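Long-range contacts in transcriptional regulator, LysR family (Vibrio cholerae, PDB 3SZP), which activates virulence genes as a transcription factor of the LysR family, probably binding DNA through its winged helix-turn-helix domain: residues T178-L183 with Q252-W257; F142-Q147 with N260-Y265; I93-P98 with I122-S127. One frame throughout, in Å; residues are numbered along the deposited sequence.

In the fold
All three contacts belong to the LysR substrate-binding domain and illustrate how a periplasmic-binding-protein-like fold is closed by distant parts of the chain. Interaction 3 comes first in sequence; interaction 1 is nested inside the long loop that interaction 2 closes. Interactions 2 and 3, with centres 16 Å apart, share one sheet in which strands 91-98 and 140-144 are neighbours: Phe-142 N lies 2.7 Å from Ser-96 O, a probable hydrogen bond. Interaction 1 stands apart, its centre 25 Å from that of interaction 2 and 36 Å from that of interaction 3. Because 252-257 and 260-265 adjoin in sequence, the chain passes straight back to the shared sheet, whose strand 120-127 pairs with a second subunit.

Interaction 1: residues T178-L183 with Q252-W257; sequences THAEEL and QVLSDW
Aromatic contacts come first: the benzo edge of Trp-257 points at the face of the His-179 imidazole in an edge-to-face pair, with ring centroids 4.7 Å apart and planes at 63°. CZ2 of Trp-257 stands over the centre of the imidazole. The indole in turn offers one of its own faces to Ala-180, whose CB sits 3.5 Å from the centroid of the six-membered ring as a CH-pi contact.

Apolar packing is carried by Leu-254. Its CD1 meets CD2 of Leu-183 tip to tip at 4.0 Å, while its CD2 lies 3.5 Å from the backbone C of Thr-178.

The hydrogen bonds of 178-183 shape that segment rather than join it to 252-257. ND1 of His-179 accepts the backbone N-H of Glu-181 in the ring plane, at 2.9 Å; this bond and chi1 of -169° hold one ring face toward Trp-257 CZ2. NE2 is hydrogen-bonded to OE2 of Glu-205, and OE1 of Glu-182 takes the N-H groups of Thr-178 and His-179.

Val-207 and Leu-199 extend the apolar surroundings. The 3-10 segment 180-183 and the type I turn 254-257 therefore adhere through dispersion and ring electrostatics, and the histidine is probably held in one orientation.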
loop_
_atom_site.group_PDB
_atom_site.type_symbol
_atom_site.label_atom_id
_atom_site.label_comp_id
_atom_site.label_asym_id
_atom_site.label_seq_id
_atom_site.Cartn_x
_atom_site.Cartn_y
_atom_site.Cartn_z
ATOM N N THR A 178 -48.372 -6.609 10.280
ATOM C CA THR A 178 -49.597 -5.884 9.952
ATOM C C THR A 178 -49.363 -4.388 10.045
ATOM O O THR A 178 -50.189 -3.588 9.608
ATOM C CB THR A 178 -50.761 -6.258 10.894
ATOM O OG1 THR A 178 -50.606 -5.573 12.143
ATOM C CG2 THR A 178 -50.793 -7.759 11.143
ATOM N N HIS A 179 -48.227 -4.021 10.625
ATOM C CA HIS A 179 -47.810 -2.627 10.739
ATOM C C HIS A 179 -46.319 -2.560 10.383
ATOM O O HIS A 179 -45.549 -3.471 10.713
ATOM C CB HIS A 179 -48.059 -2.131 12.161
ATOM C CG HIS A 179 -47.924 -0.650 12.333
ATOM N ND1 HIS A 179 -46.706 -0.004 12.313
ATOM C CD2 HIS A 179 -48.853 0.306 12.573
ATOM C CE1 HIS A 179 -46.891 1.288 12.508
ATOM N NE2 HIS A 179 -48.184 1.503 12.675
ATOM N N ALA A 180 -45.923 -1.496 9.686
ATOM C CA ALA A 180 -44.539 -1.346 9.240
ATOM C C ALA A 180 -43.553 -1.331 10.410
ATOM O O ALA A 180 -42.369 -1.626 10.238
ATOM C CB ALA A 180 -44.377 -0.085 8.386
ATOM N N GLU A 181 -44.037 -0.984 11.595
ATOM C CA GLU A 181 -43.160 -0.939 12.756
ATOM C C GLU A 181 -42.625 -2.339 13.061
ATOM O O GLU A 181 -41.506 -2.492 13.553
ATOM C CB GLU A 181 -43.885 -0.361 13.972
ATOM C CG GLU A 181 -42.940 0.058 15.078
ATOM N N GLU A 182 -43.421 -3.352 12.730
ATOM C CA GLU A 182 -43.057 -4.741 12.984
ATOM C C GLU A 182 -41.898 -5.244 12.113
ATOM O O GLU A 182 -41.345 -6.305 12.376
ATOM C CB GLU A 182 -44.275 -5.649 12.813
ATOM C CG GLU A 182 -45.423 -5.337 13.766
ATOM C CD GLU A 182 -46.635 -6.219 13.538
ATOM O OE1 GLU A 182 -47.000 -6.465 12.368
ATOM O OE2 GLU A 182 -47.232 -6.672 14.541
ATOM N N LEU A 183 -41.541 -4.493 11.072
ATOM C CA LEU A 183 -40.411 -4.887 10.213
ATOM C C LEU A 183 -39.124 -5.115 11.011
ATOM O O LEU A 183 -38.256 -5.884 10.581
ATOM C CB LEU A 183 -40.172 -3.879 9.075
ATOM C CG LEU A 183 -41.250 -3.853 7.983
ATOM C CD1 LEU A 183 -41.130 -2.603 7.117
ATOM C CD2 LEU A 183 -41.270 -5.143 7.138
ATOM N N GLN A 252 -46.930 -9.773 -2.009
ATOM C CA GLN A 252 -46.867 -8.448 -1.424
ATOM C C GLN A 252 -47.306 -8.499 0.028
ATOM O O GLN A 252 -48.252 -9.191 0.372
ATOM C CB GLN A 252 -47.740 -7.463 -2.208
ATOM C CG GLN A 252 -47.615 -6.034 -1.694
ATOM C CD GLN A 252 -48.367 -5.026 -2.549
ATOM O OE1 GLN A 252 -49.115 -5.396 -3.448
ATOM N NE2 GLN A 252 -48.184 -3.744 -2.257
ATOM N N VAL A 253 -46.603 -7.780 0.883
ATOM C CA VAL A 253 -47.039 -7.621 2.261
ATOM C C VAL A 253 -47.195 -6.139 2.568
ATOM O O VAL A 253 -46.700 -5.298 1.831
ATOM C CB VAL A 253 -46.028 -8.233 3.244
ATOM C CG1 VAL A 253 -45.996 -9.750 3.081
ATOM C CG2 VAL A 253 -44.635 -7.623 3.036
ATOM N N LEU A 254 -47.869 -5.824 3.668
ATOM C CA LEU A 254 -48.073 -4.435 4.072
ATOM C C LEU A 254 -48.524 -3.589 2.895
ATOM O O LEU A 254 -47.971 -2.512 2.647
ATOM C CB LEU A 254 -46.792 -3.853 4.684
ATOM C CG LEU A 254 -46.342 -4.493 6.011
ATOM C CD1 LEU A 254 -44.998 -3.960 6.459
ATOM C CD2 LEU A 254 -47.392 -4.293 7.106
ATOM N N SER A 255 -49.538 -4.062 2.177
ATOM C CA SER A 255 -50.013 -3.364 0.990
ATOM C C SER A 255 -50.510 -1.933 1.237
ATOM O O SER A 255 -50.517 -1.113 0.315
ATOM C CB SER A 255 -51.092 -4.187 0.271
ATOM O OG SER A 255 -52.051 -4.684 1.193
ATOM N N ASP A 256 -50.926 -1.620 2.461
ATOM C CA ASP A 256 -51.409 -0.262 2.758
ATOM C C ASP A 256 -50.238 0.701 3.028
ATOM O O ASP A 256 -50.419 1.902 3.195
ATOM C CB ASP A 256 -52.381 -0.275 3.947
ATOM C CG ASP A 256 -53.076 1.073 4.160
ATOM O OD1 ASP A 256 -53.564 1.659 3.169
ATOM O OD2 ASP A 256 -53.127 1.553 5.319
ATOM N N TRP A 257 -49.030 0.165 3.066
ATOM C CA TRP A 257 -47.867 0.990 3.380
ATOM C C TRP A 257 -47.106 1.256 2.108
ATOM O O TRP A 257 -46.596 0.326 1.487
ATOM C CB TRP A 257 -46.963 0.273 4.370
ATOM C CG TRP A 257 -47.533 0.240 5.734
ATOM C CD1 TRP A 257 -48.434 -0.672 6.234
ATOM C CD2 TRP A 257 -47.267 1.164 6.789
ATOM N NE1 TRP A 257 -48.728 -0.368 7.539
ATOM C CE2 TRP A 257 -48.021 0.755 7.907
ATOM C CE3 TRP A 257 -46.457 2.300 6.905
ATOM C CZ2 TRP A 257 -47.994 1.441 9.116
ATOM C CZ3 TRP A 257 -46.426 2.975 8.104
ATOM C CH2 TRP A 257 -47.193 2.545 9.195
#

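Interaction 2: residues F142-Q147 with N260-Y265; sequences FRVGPQ and NPRDIY
The Tyr-265 ring meets the residues that follow strand 140-144: its CD2 is 3.2 Å from Gly-145 O and its CE2 4.0 Å from Pro-146 N, both approached obliquely, while Arg-143 O lies at the ring edge, near the plane. With CG anti to the carbonyl carbon, chi1 -69° brings the CD2/CE2 side of the ring to Gly-145 and Pro-146. The guanidinium of Arg-143 has Gly-145 C and Pro-146 C at its edge, in plane, and its NH2 makes weak bonds to the carbonyl oxygens of the same two residues. The Phe-142 ring, approached obliquely by Tyr-265 O, also meets the ring of Phe-110 from helix 102-116.

The backbones of the two short strand segments run antiparallel, at 169°. Arg-143 and Tyr-265 form a hydrogen-bonded pair, Arg-143 N to Tyr-265 O at 2.9 Å and Tyr-265 N to Arg-143 O at 2.8 Å. Gly-145 N then reaches Asp-263 O at 2.9 Å, continuing the pairing past the strand end; at the backbone angles of Gly-145 (phi 85°) a CB would be jammed against Val-144 O, which by itself calls for glycine.

Val-144 and Ile-264 form the non-hydrogen-bonded pair on the opposite face from Arg-143 and Tyr-265. The Val-144 side chain crosses that of Arg-262, CG1 of Val-144 lying 3.9 Å from CB of Arg-262. The charged end of Arg-262 is engaged by Asp-162, and Asp-263 by Lys-156, both on strand 153-166.

An antiparallel strand returning late in the sequence to the central sheet of the first lobe is the topology of the type 2 periplasmic-binding-protein fold, which LysR regulators use for their effector domain.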
loop_
_atom_site.group_PDB
_atom_site.type_symbol
_atom_site.label_atom_id
_atom_site.label_comp_id
_atom_site.label_asym_id
_atom_site.label_seq_id
_atom_site.Cartn_x
_atom_site.Cartn_y
_atom_site.Cartn_z
ATOM N N PHE A 142 -29.985 8.328 -18.906
ATOM C CA PHE A 142 -31.200 7.917 -18.219
ATOM C C PHE A 142 -30.918 7.832 -16.725
ATOM O O PHE A 142 -29.940 7.207 -16.308
ATOM C CB PHE A 142 -31.702 6.567 -18.736
ATOM C CG PHE A 142 -32.092 6.581 -20.183
ATOM C CD1 PHE A 142 -31.141 6.409 -21.176
ATOM C CD2 PHE A 142 -33.413 6.781 -20.557
ATOM C CE1 PHE A 142 -31.516 6.439 -22.521
ATOM C CE2 PHE A 142 -33.779 6.793 -21.892
ATOM C CZ PHE A 142 -32.831 6.624 -22.867
ATOM N N ARG A 143 -31.767 8.465 -15.924
ATOM C CA ARG A 143 -31.588 8.433 -14.482
ATOM C C ARG A 143 -32.902 8.317 -13.713
ATOM O O ARG A 143 -33.980 8.550 -14.252
ATOM C CB ARG A 143 -30.798 9.661 -14.004
ATOM C CG ARG A 143 -29.341 9.346 -13.615
ATOM C CD ARG A 143 -28.728 10.493 -12.841
ATOM N NE ARG A 143 -29.814 11.283 -12.277
ATOM C CZ ARG A 143 -29.667 12.456 -11.682
ATOM N NH1 ARG A 143 -28.461 13.006 -11.560
ATOM N NH2 ARG A 143 -30.742 13.079 -11.214
ATOM N N VAL A 144 -32.790 7.931 -12.448
ATOM C CA VAL A 144 -33.909 7.951 -11.529
ATOM C C VAL A 144 -33.778 9.184 -10.661
ATOM O O VAL A 144 -32.671 9.508 -10.215
ATOM C CB VAL A 144 -33.885 6.744 -10.612
ATOM C CG1 VAL A 144 -34.994 6.858 -9.582
ATOM C CG2 VAL A 144 -34.003 5.467 -11.427
ATOM N N GLY A 145 -34.893 9.876 -10.424
ATOM C CA GLY A 145 -34.884 11.067 -9.592
ATOM C C GLY A 145 -34.508 12.297 -10.398
ATOM O O GLY A 145 -34.006 12.179 -11.525
ATOM N N PRO A 146 -34.757 13.490 -9.834
ATOM C CA PRO A 146 -34.433 14.766 -10.490
ATOM C C PRO A 146 -32.918 15.028 -10.568
ATOM O O PRO A 146 -32.173 14.663 -9.654
ATOM C CB PRO A 146 -35.120 15.806 -9.594
ATOM C CG PRO A 146 -35.194 15.147 -8.240
ATOM C CD PRO A 146 -35.407 13.680 -8.525
ATOM N N GLN A 147 -32.480 15.657 -11.657
ATOM C CA GLN A 147 -31.065 15.971 -11.883
ATOM C C GLN A 147 -30.606 17.256 -11.192
ATOM O O GLN A 147 -31.352 17.866 -10.424
ATOM C CB GLN A 147 -30.800 16.106 -13.383
ATOM C CG GLN A 147 -31.818 16.999 -14.097
ATOM C CD GLN A 147 -31.181 17.970 -15.085
ATOM O OE1 GLN A 147 -29.953 18.041 -15.208
ATOM N NE2 GLN A 147 -32.019 18.726 -15.791
ATOM N N ASN A 260 -42.392 6.380 -1.630
ATOM C CA ASN A 260 -42.439 7.453 -2.608
ATOM C C ASN A 260 -42.201 6.907 -4.021
ATOM O O ASN A 260 -41.228 6.196 -4.256
ATOM C CB ASN A 260 -41.384 8.508 -2.250
ATOM C CG ASN A 260 -41.683 9.861 -2.851
ATOM O OD1 ASN A 260 -42.844 10.228 -3.032
ATOM N ND2 ASN A 260 -40.630 10.614 -3.177
ATOM N N PRO A 261 -43.097 7.228 -4.969
ATOM C CA PRO A 261 -42.857 6.822 -6.361
ATOM C C PRO A 261 -41.587 7.479 -6.870
ATOM O O PRO A 261 -41.273 8.590 -6.459
ATOM C CB PRO A 261 -44.070 7.380 -7.110
ATOM C CG PRO A 261 -45.110 7.611 -6.066
ATOM C CD PRO A 261 -44.363 7.970 -4.815
ATOM N N ARG A 262 -40.845 6.796 -7.728
ATOM C CA ARG A 262 -39.597 7.337 -8.237
ATOM C C ARG A 262 -39.665 7.485 -9.766
ATOM O O ARG A 262 -40.049 6.557 -10.487
ATOM C CB ARG A 262 -38.404 6.472 -7.794
ATOM C CG ARG A 262 -38.209 6.420 -6.263
ATOM C CD ARG A 262 -37.058 5.490 -5.853
ATOM N NE ARG A 262 -37.327 4.079 -6.140
ATOM C CZ ARG A 262 -36.507 3.282 -6.827
ATOM N NH1 ARG A 262 -35.360 3.747 -7.304
ATOM N NH2 ARG A 262 -36.825 2.017 -7.027
ATOM N N ASP A 263 -39.307 8.672 -10.244
ATOM C CA ASP A 263 -39.425 8.998 -11.651
ATOM C C ASP A 263 -38.204 8.569 -12.439
ATOM O O ASP A 263 -37.069 8.613 -11.944
ATOM C CB ASP A 263 -39.625 10.497 -11.821
ATOM C CG ASP A 263 -40.892 10.988 -11.173
ATOM O OD1 ASP A 263 -41.912 10.264 -11.235
ATOM O OD2 ASP A 263 -40.862 12.096 -10.591
ATOM N N ILE A 264 -38.446 8.166 -13.675
ATOM C CA ILE A 264 -37.381 7.852 -14.610
ATOM C C ILE A 264 -37.279 8.947 -15.658
ATOM O O ILE A 264 -38.255 9.230 -16.353
ATOM C CB ILE A 264 -37.643 6.509 -15.282
ATOM C CG1 ILE A 264 -37.715 5.421 -14.210
ATOM C CG2 ILE A 264 -36.531 6.197 -16.288
ATOM C CD1 ILE A 264 -38.892 4.517 -14.356
ATOM N N TYR A 265 -36.112 9.575 -15.747
ATOM C CA TYR A 265 -35.889 10.649 -16.696
ATOM C C TYR A 265 -34.888 10.280 -17.785
ATOM O O TYR A 265 -33.949 9.511 -17.549
ATOM C CB TYR A 265 -35.360 11.902 -15.993
ATOM C CG TYR A 265 -36.342 12.596 -15.085
ATOM C CD1 TYR A 265 -37.249 13.520 -15.582
ATOM C CD2 TYR A 265 -36.350 12.335 -13.725
ATOM C CE1 TYR A 265 -38.143 14.164 -14.742
ATOM C CE2 TYR A 265 -37.249 12.964 -12.875
ATOM C CZ TYR A 265 -38.137 13.873 -13.390
ATOM O OH TYR A 265 -39.001 14.505 -12.539
#

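Interaction 3: residues I93-P98 with I122-S127; sequences IRISAP and IELMMS
Ile-93 O accepts the N-H of Glu-123 at 3.0 Å and opens a series of five backbone bonds between two parallel strands. Ile-95 uses both its N-H and its C=O, N to Glu-123 O and O to Met-125 N, each 2.9 Å; the second is nearly straight, 175° at the hydrogen. Ala-97 repeats the pattern, its N giving to Met-125 O and its O taking Ser-127 N at 3.0 Å. The backbone of Arg-94 and Ser-96 bonds on the other side: Arg-94 with Asp-139 and Val-140, Ser-96 with Val-140 and Phe-142. Asp-139 OD2 also accepts from Arg-94 N.

One salt bridge crosses the strands: Arg-94 NE to Glu-123 OE2, 3.2 Å. The side chains run alongside each other, both with CG anti to the backbone N. OE2 lies close to the guanidinium plane, but NE approaches it from above the carboxylate plane, 58° out; the two planes are 77° apart. Arg-94 NH1 is taken by Glu-137 O, and Trp-138 makes a cation-pi contact with the same arginine.

The face bearing Ile-93, Ile-95 and Ala-97 is apolar. CD1 of Leu-124 touches Ile-95 CG2 and Ala-97 CB, both at 3.9 Å, and Phe-110 of helix 102-116 packs on Leu-124, as expected of a beta-alpha-beta crossover.

On the outer side of strand 120-127, Ile-122 to Leu-124 pair in parallel with a strand of the second subunit, and Met-126 N bonds Ser-218 OG of that subunit. Strand 122-127 thus spends its hydrogen-bonding groups in two directions, which ties the internal sheet to the subunit interface.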
loop_
_atom_site.group_PDB
_atom_site.type_symbol
_atom_site.label_atom_id
_atom_site.label_comp_id
_atom_site.label_asym_id
_atom_site.label_seq_id
_atom_site.Cartn_x
_atom_site.Cartn_y
_atom_site.Cartn_z
ATOM N N ILE A 93 -23.821 6.101 -30.553
ATOM C CA ILE A 93 -24.339 6.984 -29.527
ATOM C C ILE A 93 -24.000 6.434 -28.140
ATOM O O ILE A 93 -24.000 5.223 -27.906
ATOM C CB ILE A 93 -25.851 7.258 -29.694
ATOM C CG1 ILE A 93 -26.692 6.065 -29.269
ATOM C CG2 ILE A 93 -26.180 7.632 -31.139
ATOM C CD1 ILE A 93 -28.172 6.243 -29.605
ATOM N N ARG A 94 -23.687 7.335 -27.224
ATOM C CA ARG A 94 -23.221 6.937 -25.907
ATOM C C ARG A 94 -24.280 7.266 -24.859
ATOM O O ARG A 94 -24.712 8.417 -24.725
ATOM C CB ARG A 94 -21.910 7.648 -25.606
ATOM C CG ARG A 94 -21.075 6.996 -24.542
ATOM C CD ARG A 94 -19.657 7.588 -24.540
ATOM N NE ARG A 94 -18.818 6.944 -23.541
ATOM C CZ ARG A 94 -18.495 7.493 -22.379
ATOM N NH1 ARG A 94 -18.946 8.704 -22.074
ATOM N NH2 ARG A 94 -17.711 6.834 -21.525
ATOM N N ILE A 95 -24.702 6.239 -24.129
ATOM C CA ILE A 95 -25.791 6.349 -23.179
ATOM C C ILE A 95 -25.352 5.903 -21.787
ATOM O O ILE A 95 -24.657 4.888 -21.649
ATOM C CB ILE A 95 -26.954 5.456 -23.624
ATOM C CG1 ILE A 95 -27.398 5.847 -25.028
ATOM C CG2 ILE A 95 -28.111 5.541 -22.636
ATOM C CD1 ILE A 95 -28.421 4.916 -25.613
ATOM N N SER A 96 -25.751 6.662 -20.766
ATOM C CA SER A 96 -25.574 6.255 -19.378
ATOM C C SER A 96 -26.946 5.884 -18.814
ATOM O O SER A 96 -27.947 6.522 -19.145
ATOM C CB SER A 96 -24.944 7.388 -18.558
ATOM O OG SER A 96 -25.040 7.154 -17.164
ATOM N N ALA A 97 -26.998 4.842 -17.983
ATOM C CA ALA A 97 -28.265 4.375 -17.432
ATOM C C ALA A 97 -28.055 3.701 -16.095
ATOM O O ALA A 97 -26.942 3.292 -15.766
ATOM C CB ALA A 97 -28.980 3.427 -18.410
ATOM N N PRO A 98 -29.131 3.582 -15.305
ATOM C CA PRO A 98 -28.957 3.048 -13.952
ATOM C C PRO A 98 -28.709 1.550 -13.975
ATOM O O PRO A 98 -29.165 0.855 -14.887
ATOM C CB PRO A 98 -30.290 3.374 -13.274
ATOM C CG PRO A 98 -31.258 3.487 -14.350
ATOM C CD PRO A 98 -30.517 4.015 -15.558
ATOM N N ILE A 122 -24.825 1.393 -30.280
ATOM C CA ILE A 122 -25.004 1.858 -28.912
ATOM C C ILE A 122 -23.886 1.404 -27.996
ATOM O O ILE A 122 -23.577 0.213 -27.913
ATOM C CB ILE A 122 -26.340 1.404 -28.309
ATOM C CG1 ILE A 122 -27.502 2.048 -29.062
ATOM C CG2 ILE A 122 -26.397 1.771 -26.822
ATOM C CD1 ILE A 122 -28.874 1.793 -28.412
ATOM N N GLU A 123 -23.273 2.379 -27.334
ATOM C CA GLU A 123 -22.399 2.123 -26.200
ATOM C C GLU A 123 -23.177 2.492 -24.928
ATOM O O GLU A 123 -23.558 3.646 -24.731
ATOM C CB GLU A 123 -21.103 2.927 -26.305
ATOM C CG GLU A 123 -20.107 2.565 -25.229
ATOM C CD GLU A 123 -18.930 3.503 -25.167
ATOM O OE1 GLU A 123 -18.479 3.987 -26.222
ATOM O OE2 GLU A 123 -18.448 3.762 -24.044
ATOM N N LEU A 124 -23.428 1.495 -24.088
ATOM C CA LEU A 124 -24.246 1.665 -22.891
ATOM C C LEU A 124 -23.430 1.422 -21.612
ATOM O O LEU A 124 -22.863 0.349 -21.418
ATOM C CB LEU A 124 -25.437 0.708 -22.942
ATOM C CG LEU A 124 -26.392 0.647 -21.741
ATOM C CD1 LEU A 124 -27.112 1.981 -21.547
ATOM C CD2 LEU A 124 -27.401 -0.472 -21.922
ATOM N N MET A 125 -23.364 2.440 -20.761
ATOM C CA MET A 125 -22.695 2.340 -19.471
ATOM C C MET A 125 -23.709 2.402 -18.329
ATOM O O MET A 125 -24.475 3.353 -18.215
ATOM C CB MET A 125 -21.673 3.462 -19.314
ATOM C CG MET A 125 -21.134 3.605 -17.904
ATOM S SD MET A 125 -19.808 2.429 -17.540
ATOM C CE MET A 125 -18.545 2.963 -18.713
ATOM N N MET A 126 -23.710 1.375 -17.490
ATOM C CA MET A 126 -24.587 1.338 -16.328
ATOM C C MET A 126 -23.858 1.701 -15.052
ATOM O O MET A 126 -22.738 1.248 -14.822
ATOM C CB MET A 126 -25.198 -0.046 -16.161
ATOM C CG MET A 126 -26.583 -0.125 -16.716
ATOM S SD MET A 126 -26.559 -1.153 -18.171
ATOM C CE MET A 126 -26.284 -2.731 -17.348
ATOM N N SER A 127 -24.505 2.491 -14.206
ATOM C CA SER A 127 -23.964 2.771 -12.872
ATOM C C SER A 127 -25.076 3.112 -11.885
ATOM O O SER A 127 -26.143 3.565 -12.278
ATOM C CB SER A 127 -22.969 3.929 -12.943
ATOM O OG SER A 127 -23.553 4.988 -13.686
#